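Long-range contact in leucyl-trna synthetase (Plasmodium falciparum, PDB 5FOD), which probably attaches leucine to its cognate tRNA and clears mischarged tRNA through an editing domain, the part crystallised here: residues A[62-67]-A[179-184]. The protein carries 1 engineered substitution. Sequence-based numbering, arbitrary orientation.
Sequences FFTDFE and DVFILN
Thr64 grips Ile182 at both backbone polar atoms. Its N donates to Ile182 O over 2.8 Å, in the plane of that carbonyl, while Ile182 N donates to Thr64 OG1, also at 2.8 Å with an N-H...O angle of 164°. The second bond depends on rotation about the Thr64 CA-CB bond: chi1 of -55° places OG1 beside its own backbone N, where the hydroxyl oxygen faces the same residue that the N-H already meets. Thr64 CB then sits at the edge of the Phe181 ring, in the ring plane and 3.8 Å from CD1, and the two side chains cross at roughly a right angle. One face of that ring takes Leu183 CD2 instead. Within the editing domain, strand 182-187 pairs antiparallel with strand 114-120, and Phe62-Thr64, in the loop between helices 18-35 and 71-77, pass its start at an angle; OG1 accepts where a carbonyl would in a sheet. Two waters extend the hold: one donates to Thr64 O and Ile182 O, the other bridges Thr64 OG1 and Val180 O. Farther along, Asn184 CA approaches Phe62 O at 3.2 Å in a bent CA-H...O contact (121° at H), and Ile182 CG2 reaches the same oxygen. Phe63 meets Leu183 O through CB at 3.3 Å, whereas its ring packs edge-to-face with Trp78, outside the contact.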
ATOM      1  N   PHE A  62      -9.408 -18.726  -4.100  1.00 44.69           N
ATOM      2  CA  PHE A  62      -8.356 -18.259  -3.178  1.00 39.38           C
ATOM      3  C   PHE A  62      -6.977 -18.200  -3.822  1.00 34.20           C
ATOM      4  O   PHE A  62      -6.223 -17.242  -3.613  1.00 32.69           O
ATOM      5  CB  PHE A  62      -8.322 -19.093  -1.905  1.00 38.80           C
ATOM      6  CG  PHE A  62      -9.466 -18.808  -0.954  1.00 42.50           C
ATOM      7  CD1 PHE A  62      -9.444 -17.677  -0.118  1.00 41.10           C
ATOM      8  CD2 PHE A  62     -10.547 -19.694  -0.859  1.00 44.17           C
ATOM      9  CE1 PHE A  62     -10.493 -17.432   0.751  1.00 42.93           C
ATOM     10  CE2 PHE A  62     -11.587 -19.463   0.028  1.00 44.60           C
ATOM     11  CZ  PHE A  62     -11.571 -18.319   0.820  1.00 45.21           C
ATOM     12  N   PHE A  63      -6.673 -19.209  -4.623  1.00 30.33           N
ATOM     13  CA  PHE A  63      -5.477 -19.218  -5.452  1.00 30.00           C
ATOM     14  C   PHE A  63      -5.710 -19.990  -6.746  1.00 29.56           C
ATOM     15  O   PHE A  63      -6.474 -20.963  -6.762  1.00 31.09           O
ATOM     16  CB  PHE A  63      -4.293 -19.807  -4.642  1.00 28.41           C
ATOM     17  CG  PHE A  63      -4.475 -21.237  -4.196  1.00 27.86           C
ATOM     18  CD1 PHE A  63      -4.116 -22.290  -5.025  1.00 30.11           C
ATOM     19  CD2 PHE A  63      -4.944 -21.538  -2.916  1.00 31.56           C
ATOM     20  CE1 PHE A  63      -4.247 -23.615  -4.617  1.00 30.54           C
ATOM     21  CE2 PHE A  63      -5.072 -22.853  -2.486  1.00 31.54           C
ATOM     22  CZ  PHE A  63      -4.720 -23.905  -3.345  1.00 33.12           C
ATOM     23  N   THR A  64      -5.056 -19.565  -7.823  1.00 31.59           N
ATOM     24  CA  THR A  64      -5.153 -20.257  -9.109  1.00 30.75           C
ATOM     25  C   THR A  64      -4.671 -21.714  -8.956  1.00 31.43           C
ATOM     26  O   THR A  64      -3.596 -21.966  -8.456  1.00 31.24           O
ATOM     27  CB  THR A  64      -4.323 -19.571 -10.164  1.00 32.54           C
ATOM     28  OG1 THR A  64      -4.701 -18.197 -10.267  1.00 29.69           O
ATOM     29  CG2 THR A  64      -4.469 -20.285 -11.542  1.00 31.46           C
ATOM     30  N   ASP A  65      -5.501 -22.683  -9.356  1.00 35.14           N
ATOM     31  CA  ASP A  65      -5.174 -24.086  -9.160  1.00 37.57           C
ATOM     32  C   ASP A  65      -4.032 -24.555 -10.049  1.00 31.24           C
ATOM     33  O   ASP A  65      -3.867 -24.074 -11.156  1.00 31.44           O
ATOM     34  CB  ASP A  65      -6.392 -24.994  -9.366  1.00 43.85           C
ATOM     35  CG  ASP A  65      -7.161 -25.215  -8.087  1.00 54.31           C
ATOM     36  OD1 ASP A  65      -6.562 -25.745  -7.115  1.00 62.68           O
ATOM     37  OD2 ASP A  65      -8.351 -24.841  -8.038  1.00 54.25           O
ATOM     38  N   PHE A  66      -3.293 -25.524  -9.537  1.00 31.96           N
ATOM     39  CA  PHE A  66      -2.143 -26.075 -10.183  1.00 36.04           C
ATOM     40  C   PHE A  66      -2.598 -27.347 -10.892  1.00 41.22           C
ATOM     41  O   PHE A  66      -3.212 -28.197 -10.245  1.00 42.38           O
ATOM     42  CB  PHE A  66      -1.057 -26.385  -9.148  1.00 35.36           C
ATOM     43  CG  PHE A  66      -0.375 -25.151  -8.597  1.00 33.20           C
ATOM     44  CD1 PHE A  66       0.623 -24.511  -9.319  1.00 31.73           C
ATOM     45  CD2 PHE A  66      -0.761 -24.621  -7.372  1.00 32.82           C
ATOM     46  CE1 PHE A  66       1.255 -23.392  -8.813  1.00 32.34           C
ATOM     47  CE2 PHE A  66      -0.146 -23.490  -6.868  1.00 33.24           C
ATOM     48  CZ  PHE A  66       0.861 -22.869  -7.584  1.00 31.55           C
ATOM     49  N   GLU A  67      -2.299 -27.457 -12.194  1.00 44.89           N
ATOM     50  CA  GLU A  67      -2.612 -28.667 -13.010  1.00 47.59           C
ATOM     51  C   GLU A  67      -1.606 -29.807 -12.773  1.00 46.01           C
ATOM     52  O   GLU A  67      -0.513 -29.582 -12.258  1.00 40.23           O
ATOM     53  CB  GLU A  67      -2.662 -28.369 -14.517  1.00 50.67           C
ATOM     54  CG  GLU A  67      -3.066 -26.974 -14.983  1.00 54.45           C
ATOM     55  CD  GLU A  67      -4.416 -26.497 -14.487  1.00 63.28           C
ATOM     56  OE1 GLU A  67      -5.013 -27.151 -13.607  1.00 71.09           O
ATOM     57  OE2 GLU A  67      -4.887 -25.446 -14.992  1.00 68.04           O
ATOM     58  N   ASP A 179      -7.598 -15.928 -15.460  1.00 40.34           N
ATOM     59  CA  ASP A 179      -6.823 -15.157 -16.431  1.00 43.29           C
ATOM     60  C   ASP A 179      -5.709 -14.242 -15.872  1.00 39.85           C
ATOM     61  O   ASP A 179      -4.850 -13.794 -16.634  1.00 36.12           O
ATOM     62  CB  ASP A 179      -7.763 -14.323 -17.311  1.00 50.79           C
ATOM     63  CG  ASP A 179      -7.998 -14.951 -18.690  1.00 54.49           C
ATOM     64  OD1 ASP A 179      -7.193 -15.798 -19.146  1.00 61.58           O
ATOM     65  OD2 ASP A 179      -8.999 -14.574 -19.328  1.00 64.11           O
ATOM     66  N   VAL A 180      -5.776 -13.916 -14.584  1.00 35.12           N
ATOM     67  CA  VAL A 180      -4.667 -13.338 -13.859  1.00 33.34           C
ATOM     68  C   VAL A 180      -4.282 -14.478 -12.934  1.00 30.52           C
ATOM     69  O   VAL A 180      -5.148 -15.187 -12.402  1.00 31.57           O
ATOM     70  CB  VAL A 180      -5.052 -12.036 -13.093  1.00 35.81           C
ATOM     71  CG1 VAL A 180      -4.072 -11.741 -11.996  1.00 38.45           C
ATOM     72  CG2 VAL A 180      -5.070 -10.860 -14.026  1.00 38.30           C
ATOM     73  N   PHE A 181      -2.967 -14.648 -12.758  1.00 28.45           N
ATOM     74  CA  PHE A 181      -2.387 -15.667 -11.922  1.00 26.71           C
ATOM     75  C   PHE A 181      -2.404 -15.194 -10.450  1.00 28.66           C
ATOM     76  O   PHE A 181      -1.672 -14.266 -10.064  1.00 30.60           O
ATOM     77  CB  PHE A 181      -0.943 -15.922 -12.384  1.00 27.17           C
ATOM     78  CG  PHE A 181      -0.239 -17.024 -11.677  1.00 29.02           C
ATOM     79  CD1 PHE A 181      -0.919 -18.114 -11.165  1.00 30.11           C
ATOM     80  CD2 PHE A 181       1.147 -16.984 -11.560  1.00 32.83           C
ATOM     81  CE1 PHE A 181      -0.254 -19.121 -10.511  1.00 29.87           C
ATOM     82  CE2 PHE A 181       1.829 -18.018 -10.927  1.00 33.62           C
ATOM     83  CZ  PHE A 181       1.128 -19.087 -10.415  1.00 33.16           C
ATOM     84  N   ILE A 182      -3.263 -15.823  -9.653  1.00 25.80           N
ATOM     85  CA  ILE A 182      -3.406 -15.457  -8.276  1.00 26.35           C
ATOM     86  C   ILE A 182      -2.683 -16.459  -7.416  1.00 24.21           C
ATOM     87  O   ILE A 182      -3.029 -17.629  -7.400  1.00 22.94           O
ATOM     88  CB  ILE A 182      -4.893 -15.417  -7.846  1.00 27.78           C
ATOM     89  CG1 ILE A 182      -5.654 -14.386  -8.661  1.00 29.09           C
ATOM     90  CG2 ILE A 182      -4.998 -15.109  -6.374  1.00 26.36           C
ATOM     91  CD1 ILE A 182      -5.083 -12.974  -8.611  1.00 33.16           C
ATOM     92  N   LEU A 183      -1.725 -15.975  -6.648  1.00 23.37           N
ATOM     93  CA  LEU A 183      -0.987 -16.823  -5.673  1.00 23.93           C
ATOM     94  C   LEU A 183      -1.756 -17.099  -4.420  1.00 22.15           C
ATOM     95  O   LEU A 183      -1.571 -18.137  -3.763  1.00 24.41           O
ATOM     96  CB  LEU A 183       0.325 -16.121  -5.259  1.00 25.71           C
ATOM     97  CG  LEU A 183       1.271 -15.762  -6.427  1.00 26.80           C
ATOM     98  CD1 LEU A 183       2.621 -15.324  -5.875  1.00 28.15           C
ATOM     99  CD2 LEU A 183       1.446 -16.933  -7.366  1.00 28.61           C
ATOM    100  N   ASN A 184      -2.528 -16.106  -4.005  1.00 23.94           N
ATOM    101  CA  ASN A 184      -3.281 -16.166  -2.777  1.00 23.45           C
ATOM    102  C   ASN A 184      -4.258 -14.983  -2.750  1.00 22.86           C
ATOM    103  O   ASN A 184      -4.179 -14.050  -3.586  1.00 21.53           O
ATOM    104  CB  ASN A 184      -2.356 -16.109  -1.542  1.00 25.85           C
ATOM    105  CG  ASN A 184      -2.722 -17.095  -0.430  1.00 27.31           C
ATOM    106  OD1 ASN A 184      -3.847 -17.472  -0.258  1.00 29.19           O
ATOM    107  ND2 ASN A 184      -1.710 -17.509   0.345  1.00 28.85           N
TER
HETATM  108  O   HOH W   1      -1.587 -20.121  -7.389  1.00 26.84           O
HETATM  109  O   HOH W   2      -6.510 -17.531 -12.405  1.00 39.23           O